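Local coordinates for protein hookworm platelet inhibitor 1 (Ancylostoma caninum, PDB 4TPV) that inhibits platelet aggregation and the adhesion of resting platelets to fibrinogen and collagen, possibly by binding platelet integrins, at residues E9-D12 and D13-E17; G104-S107 and N108-N111; V125-G129 and K130-V134; S159-G162 and A163-C167. One frame throughout, in Å; residues are numbered along the deposited sequence.

Contact 1: E9-D12 and D13-E17; sequences EKLD and DDMRE
Asp12 reaches forward over the first turn of helix 13-34 and caps it. Its carboxylate OD1 accepts from Met15 N at 3.0 Å, with the N-H pointing nearly straight at the oxygen (163°). Asp12 occupies the N-cap position, and this is its capping bond. Its CG sits between the backbone N and the carbonyl carbon (chi1 53°), which turns the carboxylate toward the first turn of the helix. The main chain adds the first helical bond, from Arg16 N to Asp12 O at 3.0 Å.

The Met15 side chain runs at about a right angle to that of Asp12, and its CG lies 3.2 Å from Asp12 OD1. Beyond CG the chain bends at chi3 (55°). The methyl CE then lies 3.4 Å from Lys10 O. Leu11 comes at Met15 from the loop, its CD1 packed on Met15 CB at 3.6 Å. The other branch, CD2, faces Arg16, and Leu11 CG lies over one face of the guanidinium, toward its rim.

Arg16 is extended from CG to NE. Its NH1 makes a salt bridge with Asp13 OD1 at 2.9 Å, though the hydrogen bond within it is weak. A water joins NH1 to Leu11 O. The stronger partner is Glu49 of helix 46-56, which pairs with NE. Leu11 also packs against Tyr53 of that helix and Tyr44 of strand 43-44.

Three acidic residues, Asp12, Asp13 and Asp14, thus stand at the N-terminal end of the helix. Their negative charge would be expected to interact favourably with the helix dipole, and Arg16, held by two carboxylates, would offset part of it.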
loop_
_atom_site.group_PDB
_atom_site.type_symbol
_atom_site.label_atom_id
_atom_site.label_comp_id
_atom_site.label_asym_id
_atom_site.label_seq_id
_atom_site.Cartn_x
_atom_site.Cartn_y
_atom_site.Cartn_z
ATOM N N GLU A 9 -8.067 -19.087 0.949
ATOM C CA GLU A 9 -9.008 -19.479 1.981
ATOM C C GLU A 9 -9.656 -18.292 2.680
ATOM O O GLU A 9 -10.842 -18.336 3.003
ATOM C CB GLU A 9 -8.310 -20.361 3.007
ATOM C CG GLU A 9 -9.069 -20.461 4.306
ATOM C CD GLU A 9 -8.583 -21.597 5.160
ATOM O OE1 GLU A 9 -7.631 -22.287 4.737
ATOM O OE2 GLU A 9 -9.158 -21.801 6.249
ATOM N N LYS A 10 -8.883 -17.233 2.915
ATOM C CA LYS A 10 -9.354 -16.103 3.722
ATOM C C LYS A 10 -9.350 -14.769 2.965
ATOM O O LYS A 10 -9.480 -13.692 3.565
ATOM C CB LYS A 10 -8.501 -15.983 4.995
ATOM C CG LYS A 10 -8.531 -17.232 5.873
ATOM C CD LYS A 10 -7.595 -17.102 7.066
ATOM C CE LYS A 10 -8.197 -16.267 8.187
ATOM N NZ LYS A 10 -9.326 -16.972 8.878
ATOM N N LEU A 11 -9.220 -14.845 1.646
ATOM C CA LEU A 11 -9.152 -13.657 0.806
ATOM C C LEU A 11 -9.878 -13.949 -0.514
ATOM O O LEU A 11 -9.653 -15.007 -1.113
ATOM C CB LEU A 11 -7.680 -13.278 0.558
ATOM C CG LEU A 11 -7.432 -12.021 -0.271
ATOM C CD1 LEU A 11 -7.774 -10.785 0.533
ATOM C CD2 LEU A 11 -5.981 -11.947 -0.773
ATOM N N ASP A 12 -10.777 -13.059 -0.944
ATOM C CA ASP A 12 -11.415 -13.198 -2.255
ATOM C C ASP A 12 -11.329 -11.905 -3.064
ATOM O O ASP A 12 -10.743 -10.926 -2.605
ATOM C CB ASP A 12 -12.872 -13.633 -2.104
ATOM C CG ASP A 12 -13.661 -12.726 -1.172
ATOM O OD1 ASP A 12 -13.253 -11.564 -0.941
ATOM O OD2 ASP A 12 -14.708 -13.173 -0.664
ATOM N N ASP A 13 -11.898 -11.899 -4.271
ATOM C CA ASP A 13 -11.790 -10.718 -5.140
ATOM C C ASP A 13 -12.360 -9.466 -4.493
ATOM O O ASP A 13 -11.826 -8.363 -4.664
ATOM C CB ASP A 13 -12.493 -10.943 -6.478
ATOM C CG ASP A 13 -11.703 -11.834 -7.408
ATOM O OD1 ASP A 13 -10.595 -12.255 -7.028
ATOM O OD2 ASP A 13 -12.189 -12.108 -8.526
ATOM N N ASP A 14 -13.462 -9.645 -3.773
ATOM C CA ASP A 14 -14.104 -8.572 -3.027
ATOM C C ASP A 14 -13.104 -7.899 -2.082
ATOM O O ASP A 14 -12.940 -6.676 -2.078
ATOM C CB ASP A 14 -15.290 -9.127 -2.238
ATOM C CG ASP A 14 -16.203 -8.045 -1.715
ATOM O OD1 ASP A 14 -16.337 -7.004 -2.388
ATOM O OD2 ASP A 14 -16.797 -8.246 -0.635
ATOM N N MET A 15 -12.430 -8.708 -1.278
ATOM C CA MET A 15 -11.461 -8.163 -0.335
ATOM C C MET A 15 -10.239 -7.557 -1.035
ATOM O O MET A 15 -9.670 -6.591 -0.545
ATOM C CB MET A 15 -11.007 -9.237 0.642
ATOM C CG MET A 15 -12.129 -9.794 1.508
ATOM S SD MET A 15 -11.554 -11.177 2.519
ATOM C CE MET A 15 -10.179 -10.355 3.332
ATOM N N ARG A 16 -9.822 -8.152 -2.152
ATOM C CA ARG A 16 -8.697 -7.596 -2.911
ATOM C C ARG A 16 -9.051 -6.183 -3.329
ATOM O O ARG A 16 -8.256 -5.265 -3.178
ATOM C CB ARG A 16 -8.344 -8.458 -4.129
ATOM C CG ARG A 16 -7.852 -9.846 -3.760
ATOM C CD ARG A 16 -7.626 -10.703 -4.987
ATOM N NE ARG A 16 -6.995 -11.960 -4.606
ATOM C CZ ARG A 16 -7.605 -13.144 -4.577
ATOM N NH1 ARG A 16 -8.875 -13.262 -4.954
ATOM N NH2 ARG A 16 -6.926 -14.221 -4.189
ATOM N N GLU A 17 -10.275 -6.004 -3.820
ATOM C CA GLU A 17 -10.761 -4.690 -4.205
ATOM C C GLU A 17 -10.835 -3.752 -2.994
ATOM O O GLU A 17 -10.448 -2.589 -3.092
ATOM C CB GLU A 17 -12.134 -4.814 -4.885
ATOM C CG GLU A 17 -12.571 -3.566 -5.617
ATOM C CD GLU A 17 -13.855 -3.784 -6.405
ATOM O OE1 GLU A 17 -14.739 -4.524 -5.915
ATOM O OE2 GLU A 17 -13.974 -3.230 -7.519
HETATM O O HOH W 1 -9.688 -15.945 -3.665
HETATM O O HOH W 2 -17.113 -11.575 -0.246
#

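Contact 2: G104-S107 and N108-N111; sequences GKTS and NIAN
Thr106 and Ala110 are joined by the first main-chain hydrogen bond of helix 107-113. Ala110 N donates to Thr106 O at 3.0 Å. One residue on, Asn111 N donates to Ser107 O at 3.1 Å.

Side-chain carbons crowd the Thr106 carbonyl. Ile109 CG2 lies 3.3 Å from Thr106 O, and it also makes a carbon-carbon contact with Thr106 CB at 3.9 Å. This branch stands between the backbone N and the carbonyl carbon, while CG1 is anti to N (chi1 -178°) and leads away from Thr106. Ile109 also touches Trp89 of helix 80-89. The methyl of Ala110 points back at the preceding turn and comes within 3.2 Å of Thr106 O.

The segment is the N-terminal turn of a short helix in the CAP domain, with Thr106 at the N-cap position. Its side chain makes no capping bond. Glu91 serves the helix start from outside instead: its OE1 accepts from Ile109 N and its OE2 from Asn108 ND2.

Ser107 and Asn111 also bond to other parts of the fold. Ser107 OG is hydrogen-bonded to Lys142 NZ. Asn111 ND2 is 3.7 Å from Ser107 O, but its hydrogen bonds go to Asn69 OD1 and Glu66 O. Asn69 ND2 in turn is hydrogen-bonded to Asn108 O, and Asn111 O to His117 ND1.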
loop_
_atom_site.group_PDB
_atom_site.type_symbol
_atom_site.label_atom_id
_atom_site.label_comp_id
_atom_site.label_asym_id
_atom_site.label_seq_id
_atom_site.Cartn_x
_atom_site.Cartn_y
_atom_site.Cartn_z
ATOM N N GLY A 104 10.621 2.189 13.493
ATOM C CA GLY A 104 9.617 1.238 13.923
ATOM C C GLY A 104 8.222 1.802 14.099
ATOM O O GLY A 104 7.289 1.057 14.384
ATOM N N LYS A 105 8.072 3.105 13.897
ATOM C CA LYS A 105 6.796 3.775 14.142
ATOM C C LYS A 105 6.039 4.157 12.888
ATOM O O LYS A 105 4.847 4.448 12.962
ATOM C CB LYS A 105 7.016 5.037 14.989
ATOM C CG LYS A 105 7.610 4.731 16.348
ATOM C CD LYS A 105 7.887 5.983 17.143
ATOM C CE LYS A 105 9.141 6.662 16.641
ATOM N NZ LYS A 105 9.688 7.590 17.683
ATOM N N THR A 106 6.711 4.153 11.737
ATOM C CA THR A 106 6.083 4.684 10.531
ATOM C C THR A 106 6.264 3.800 9.305
ATOM O O THR A 106 5.997 4.231 8.190
ATOM C CB THR A 106 6.636 6.089 10.177
ATOM O OG1 THR A 106 8.067 6.037 10.090
ATOM C CG2 THR A 106 6.232 7.097 11.233
ATOM N N SER A 107 6.727 2.574 9.497
ATOM C CA SER A 107 7.029 1.738 8.339
ATOM C C SER A 107 5.761 1.412 7.537
ATOM O O SER A 107 5.779 1.412 6.302
ATOM C CB SER A 107 7.729 0.460 8.785
ATOM O OG SER A 107 8.068 -0.360 7.674
ATOM N N ASN A 108 4.656 1.155 8.222
ATOM C CA ASN A 108 3.451 0.780 7.483
ATOM C C ASN A 108 2.876 1.970 6.724
ATOM O O ASN A 108 2.528 1.862 5.541
ATOM C CB ASN A 108 2.401 0.186 8.426
ATOM C CG ASN A 108 2.882 -1.083 9.090
ATOM O OD1 ASN A 108 3.128 -2.096 8.416
ATOM N ND2 ASN A 108 2.998 -1.054 10.406
ATOM N N ILE A 109 2.757 3.116 7.381
ATOM C CA ILE A 109 2.205 4.248 6.662
ATOM C C ILE A 109 3.126 4.632 5.492
ATOM O O ILE A 109 2.652 4.937 4.418
ATOM C CB ILE A 109 1.948 5.467 7.591
ATOM C CG1 ILE A 109 1.318 6.619 6.799
ATOM C CG2 ILE A 109 3.221 5.932 8.267
ATOM C CD1 ILE A 109 -0.111 6.338 6.309
ATOM N N ALA A 110 4.439 4.579 5.701
ATOM C CA ALA A 110 5.373 4.915 4.620
ATOM C C ALA A 110 5.196 4.000 3.397
ATOM O O ALA A 110 5.282 4.472 2.246
ATOM C CB ALA A 110 6.814 4.860 5.140
ATOM N N ASN A 111 4.955 2.711 3.617
ATOM C CA ASN A 111 4.742 1.814 2.491
ATOM C C ASN A 111 3.465 2.197 1.750
ATOM O O ASN A 111 3.410 2.148 0.519
ATOM C CB ASN A 111 4.654 0.350 2.945
ATOM C CG ASN A 111 5.962 -0.412 2.750
ATOM O OD1 ASN A 111 6.648 -0.273 1.725
ATOM N ND2 ASN A 111 6.298 -1.253 3.733
#

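Contact 3: V125-G129 and K130-V134; sequences VDCSG and KTHVV
The sulfur of Cys127 sits over the centre of the His132 ring. SG is 3.5 Å from the ring centroid and only 5° off the normal, a sulfur-aromatic contact over the face. Cys127 CB is over the same face, in a CH-pi contact at 3.8 Å from the His132 centroid. The sulfur belongs to the disulfide with Cys59. Val125 extends this side of the sheet, its CG2 packed 3.8 Å from His132 CB.

The backbone is a beta hairpin with a two-residue loop, Ser128-Gly129, in a type I' turn from Cys127 to Lys130. Val125 pairs with His132 and Cys127 with Lys130, each as an antiparallel hydrogen-bonded pair. At the turn, Cys127 N meets Lys130 O at 2.8 Å in an almost straight bond (176°). In the return bond, Lys130 N sits well above the carbonyl plane of Cys127.

Asp126 and Thr131 form the non-hydrogen-bonded pair between them, on the other face. Asp126 swings its carboxylate along the turn (chi1 -178°), and OD2 accepts from Gly129 N at 3.3 Å, an Asx motif. A water links its OD1 to Thr131 OG1.

Both carboxylate oxygens of Asp126 have partners, which would restrain its rotation. The disulfide sulfur and CB give one histidine face a polarisable, apolar neighbour.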
loop_
_atom_site.group_PDB
_atom_site.type_symbol
_atom_site.label_atom_id
_atom_site.label_comp_id
_atom_site.label_asym_id
_atom_site.label_seq_id
_atom_site.Cartn_x
_atom_site.Cartn_y
_atom_site.Cartn_z
ATOM N N VAL A 125 -3.727 -14.855 6.874
ATOM C CA VAL A 125 -3.422 -16.202 7.339
ATOM C C VAL A 125 -3.653 -16.301 8.836
ATOM O O VAL A 125 -3.672 -15.284 9.519
ATOM C CB VAL A 125 -1.973 -16.605 7.038
ATOM C CG1 VAL A 125 -1.675 -16.541 5.534
ATOM C CG2 VAL A 125 -1.016 -15.726 7.801
ATOM N N ASP A 126 -3.849 -17.517 9.337
ATOM C CA ASP A 126 -3.926 -17.724 10.776
ATOM C C ASP A 126 -2.597 -18.210 11.328
ATOM O O ASP A 126 -2.013 -19.162 10.816
ATOM C CB ASP A 126 -5.019 -18.741 11.135
ATOM C CG ASP A 126 -5.153 -18.946 12.649
ATOM O OD1 ASP A 126 -5.736 -18.061 13.305
ATOM O OD2 ASP A 126 -4.685 -19.981 13.176
ATOM N N CYS A 127 -2.143 -17.566 12.394
ATOM C CA CYS A 127 -0.963 -18.022 13.108
ATOM C C CYS A 127 -1.319 -18.234 14.558
ATOM O O CYS A 127 -1.502 -17.259 15.293
ATOM C CB CYS A 127 0.162 -17.006 13.000
ATOM S SG CYS A 127 0.714 -16.697 11.320
ATOM N N SER A 128 -1.480 -19.494 14.947
ATOM C CA SER A 128 -1.699 -19.855 16.346
ATOM C C SER A 128 -2.861 -19.078 16.953
ATOM O O SER A 128 -2.796 -18.637 18.099
ATOM C CB SER A 128 -0.419 -19.621 17.155
ATOM O OG SER A 128 -0.285 -20.575 18.193
ATOM N N GLY A 129 -3.920 -18.906 16.173
ATOM C CA GLY A 129 -5.150 -18.324 16.681
ATOM C C GLY A 129 -5.246 -16.828 16.491
ATOM O O GLY A 129 -6.264 -16.225 16.844
ATOM N N LYS A 130 -4.197 -16.226 15.938
ATOM C CA LYS A 130 -4.223 -14.811 15.576
ATOM C C LYS A 130 -4.228 -14.634 14.065
ATOM O O LYS A 130 -3.560 -15.371 13.351
ATOM C CB LYS A 130 -3.015 -14.068 16.153
ATOM C CG LYS A 130 -2.884 -14.151 17.654
ATOM C CD LYS A 130 -1.661 -13.397 18.136
ATOM C CE LYS A 130 -1.439 -13.607 19.629
ATOM N NZ LYS A 130 -1.144 -15.030 19.977
ATOM N N THR A 131 -4.942 -13.623 13.588
ATOM C CA THR A 131 -4.927 -13.295 12.161
ATOM C C THR A 131 -3.709 -12.441 11.856
ATOM O O THR A 131 -3.450 -11.467 12.545
ATOM C CB THR A 131 -6.211 -12.567 11.747
ATOM O OG1 THR A 131 -7.337 -13.396 12.064
ATOM C CG2 THR A 131 -6.212 -12.245 10.252
ATOM N N HIS A 132 -2.948 -12.839 10.843
ATOM C CA HIS A 132 -1.882 -12.006 10.295
ATOM C C HIS A 132 -2.322 -11.526 8.931
ATOM O O HIS A 132 -2.745 -12.312 8.087
ATOM C CB HIS A 132 -0.552 -12.760 10.152
ATOM C CG HIS A 132 0.129 -13.088 11.449
ATOM N ND1 HIS A 132 1.499 -13.164 11.559
ATOM C CD2 HIS A 132 -0.364 -13.343 12.687
ATOM C CE1 HIS A 132 1.825 -13.469 12.804
ATOM N NE2 HIS A 132 0.714 -13.576 13.511
ATOM N N VAL A 133 -2.244 -10.220 8.733
ATOM C CA VAL A 133 -2.486 -9.627 7.443
ATOM C C VAL A 133 -1.154 -9.089 6.962
ATOM O O VAL A 133 -0.470 -8.376 7.711
ATOM C CB VAL A 133 -3.505 -8.485 7.518
ATOM C CG1 VAL A 133 -3.687 -7.864 6.138
ATOM C CG2 VAL A 133 -4.825 -8.990 8.082
ATOM N N VAL A 134 -0.768 -9.433 5.736
ATOM C CA VAL A 134 0.495 -8.954 5.153
ATOM C C VAL A 134 0.220 -8.370 3.786
ATOM O O VAL A 134 -0.466 -8.993 2.972
ATOM C CB VAL A 134 1.535 -10.100 5.009
ATOM C CG1 VAL A 134 2.732 -9.635 4.210
ATOM C CG2 VAL A 134 1.935 -10.645 6.378
HETATM O O HOH W 3 -7.073 -16.471 11.861
HETATM O O HOH W 4 0.277 -16.046 17.242
#

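Contact 4: S159-G162 and A163-C167; sequences SDYG and AGVTC
Val165 folds back on Tyr161 across a tight turn. Its CG2 touches Tyr161 CB at 3.8 Å, and CG1 is 4.0 Å from the same Tyr161 CB. Val165 holds CG1 anti to its backbone N (chi1 -178°), which leaves both methyls facing the tyrosine. The two side chains pass each other at a slant, so the valine rests on the root of the tyrosine more than on its ring.

Tyr161 turns CG anti to its own carbonyl carbon (chi1 -63°), and the ring runs on past Val165. At its far end OH is hydrogen-bonded to Lys38 O. Arg40 makes a cation-pi contact with the ring and also touches Val165.

Val165 N donates to Gly162 O at 3.2 Å. Two waters bridge backbone carbonyls of the bend. One donates to Tyr161 O and Ala163 O, the other to Gly162 O and Val165 O, at 2.8 Å from each of the last two oxygens.

Gly162 and Gly164 both have positive phi, a region that suits glycine. Gly162 to Val165 is a type II beta turn, with Gly164 at its third position. It leads from the 3-10 segment 159-161 into strand 166-167, which pairs with strand 176-177 in a small two-stranded sheet, each strand tied by a disulfide (Cys155-Cys167, Cys158-Cys176) to the chain before it.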
loop_
_atom_site.group_PDB
_atom_site.type_symbol
_atom_site.label_atom_id
_atom_site.label_comp_id
_atom_site.label_asym_id
_atom_site.label_seq_id
_atom_site.Cartn_x
_atom_site.Cartn_y
_atom_site.Cartn_z
ATOM N N SER A 159 5.028 12.774 -15.136
ATOM C CA SER A 159 5.889 12.435 -16.270
ATOM C C SER A 159 7.283 11.948 -15.844
ATOM O O SER A 159 8.024 11.406 -16.654
ATOM C CB SER A 159 6.018 13.628 -17.220
ATOM O OG SER A 159 6.679 14.714 -16.603
ATOM N N ASP A 160 7.636 12.154 -14.581
ATOM C CA ASP A 160 8.873 11.597 -14.034
ATOM C C ASP A 160 8.923 10.085 -14.176
ATOM O O ASP A 160 10.003 9.501 -14.211
ATOM C CB ASP A 160 9.029 11.952 -12.553
ATOM C CG ASP A 160 9.485 13.372 -12.331
ATOM O OD1 ASP A 160 9.558 14.164 -13.306
ATOM O OD2 ASP A 160 9.753 13.699 -11.159
ATOM N N TYR A 161 7.752 9.455 -14.216
ATOM C CA TYR A 161 7.652 8.001 -14.331
ATOM C C TYR A 161 7.770 7.512 -15.770
ATOM O O TYR A 161 7.811 6.304 -16.026
ATOM C CB TYR A 161 6.339 7.526 -13.716
ATOM C CG TYR A 161 6.265 7.817 -12.237
ATOM C CD1 TYR A 161 7.186 7.265 -11.359
ATOM C CD2 TYR A 161 5.293 8.672 -11.717
ATOM C CE1 TYR A 161 7.128 7.530 -10.004
ATOM C CE2 TYR A 161 5.220 8.936 -10.358
ATOM C CZ TYR A 161 6.143 8.376 -9.505
ATOM O OH TYR A 161 6.090 8.640 -8.151
ATOM N N GLY A 162 7.820 8.449 -16.707
ATOM C CA GLY A 162 8.054 8.123 -18.098
ATOM C C GLY A 162 6.858 7.516 -18.796
ATOM O O GLY A 162 5.718 7.857 -18.495
ATOM N N ALA A 163 7.132 6.588 -19.709
ATOM C CA ALA A 163 6.184 6.191 -20.744
ATOM C C ALA A 163 4.767 5.895 -20.245
ATOM O O ALA A 163 4.550 5.069 -19.360
ATOM C CB ALA A 163 6.738 4.972 -21.511
ATOM N N GLY A 164 3.813 6.598 -20.835
ATOM C CA GLY A 164 2.404 6.311 -20.655
ATOM C C GLY A 164 1.749 6.786 -19.376
ATOM O O GLY A 164 0.535 6.642 -19.229
ATOM N N VAL A 165 2.514 7.369 -18.454
ATOM C CA VAL A 165 1.947 7.727 -17.152
ATOM C C VAL A 165 1.370 9.151 -17.160
ATOM O O VAL A 165 2.031 10.109 -17.546
ATOM C CB VAL A 165 3.005 7.581 -16.026
ATOM C CG1 VAL A 165 2.430 7.912 -14.634
ATOM C CG2 VAL A 165 3.577 6.178 -16.018
ATOM N N THR A 166 0.117 9.269 -16.722
ATOM C CA THR A 166 -0.638 10.516 -16.769
ATOM C C THR A 166 -1.390 10.703 -15.456
ATOM O O THR A 166 -1.390 9.822 -14.594
ATOM C CB THR A 166 -1.672 10.534 -17.922
ATOM O OG1 THR A 166 -2.632 9.487 -17.703
ATOM C CG2 THR A 166 -1.002 10.316 -19.268
ATOM N N CYS A 167 -2.036 11.853 -15.302
ATOM C CA CYS A 167 -2.817 12.083 -14.095
ATOM C C CYS A 167 -4.094 11.267 -14.176
ATOM O O CYS A 167 -4.658 11.135 -15.255
ATOM C CB CYS A 167 -3.129 13.565 -13.939
ATOM S SG CYS A 167 -3.737 14.006 -12.285
HETATM O O HOH W 5 6.420 4.241 -17.503
HETATM O O HOH W 6 4.613 10.446 -18.639
#

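The four contacts follow one another along the chain in series. Contacts 1 and 3 alone touch: Lys10 CD packs on Val125 CA at 4.3 Å. Helix 46-56 connects them further, since Tyr53 meets Leu11 of contact 1 and Val125 of contact 3. Contact 2 lies on the opposite side of the chain's centre from contact 1, their centres 24 Å apart. It comes within about 7 Å of contact 3, nearest atoms, and strand 119-127 is the next regular element after helix 107-113. Contact 4 is remote. Its centre is 38 Å from that of contact 3, across the chain's centre, and its nearest atoms are about 11 Å from contact 2.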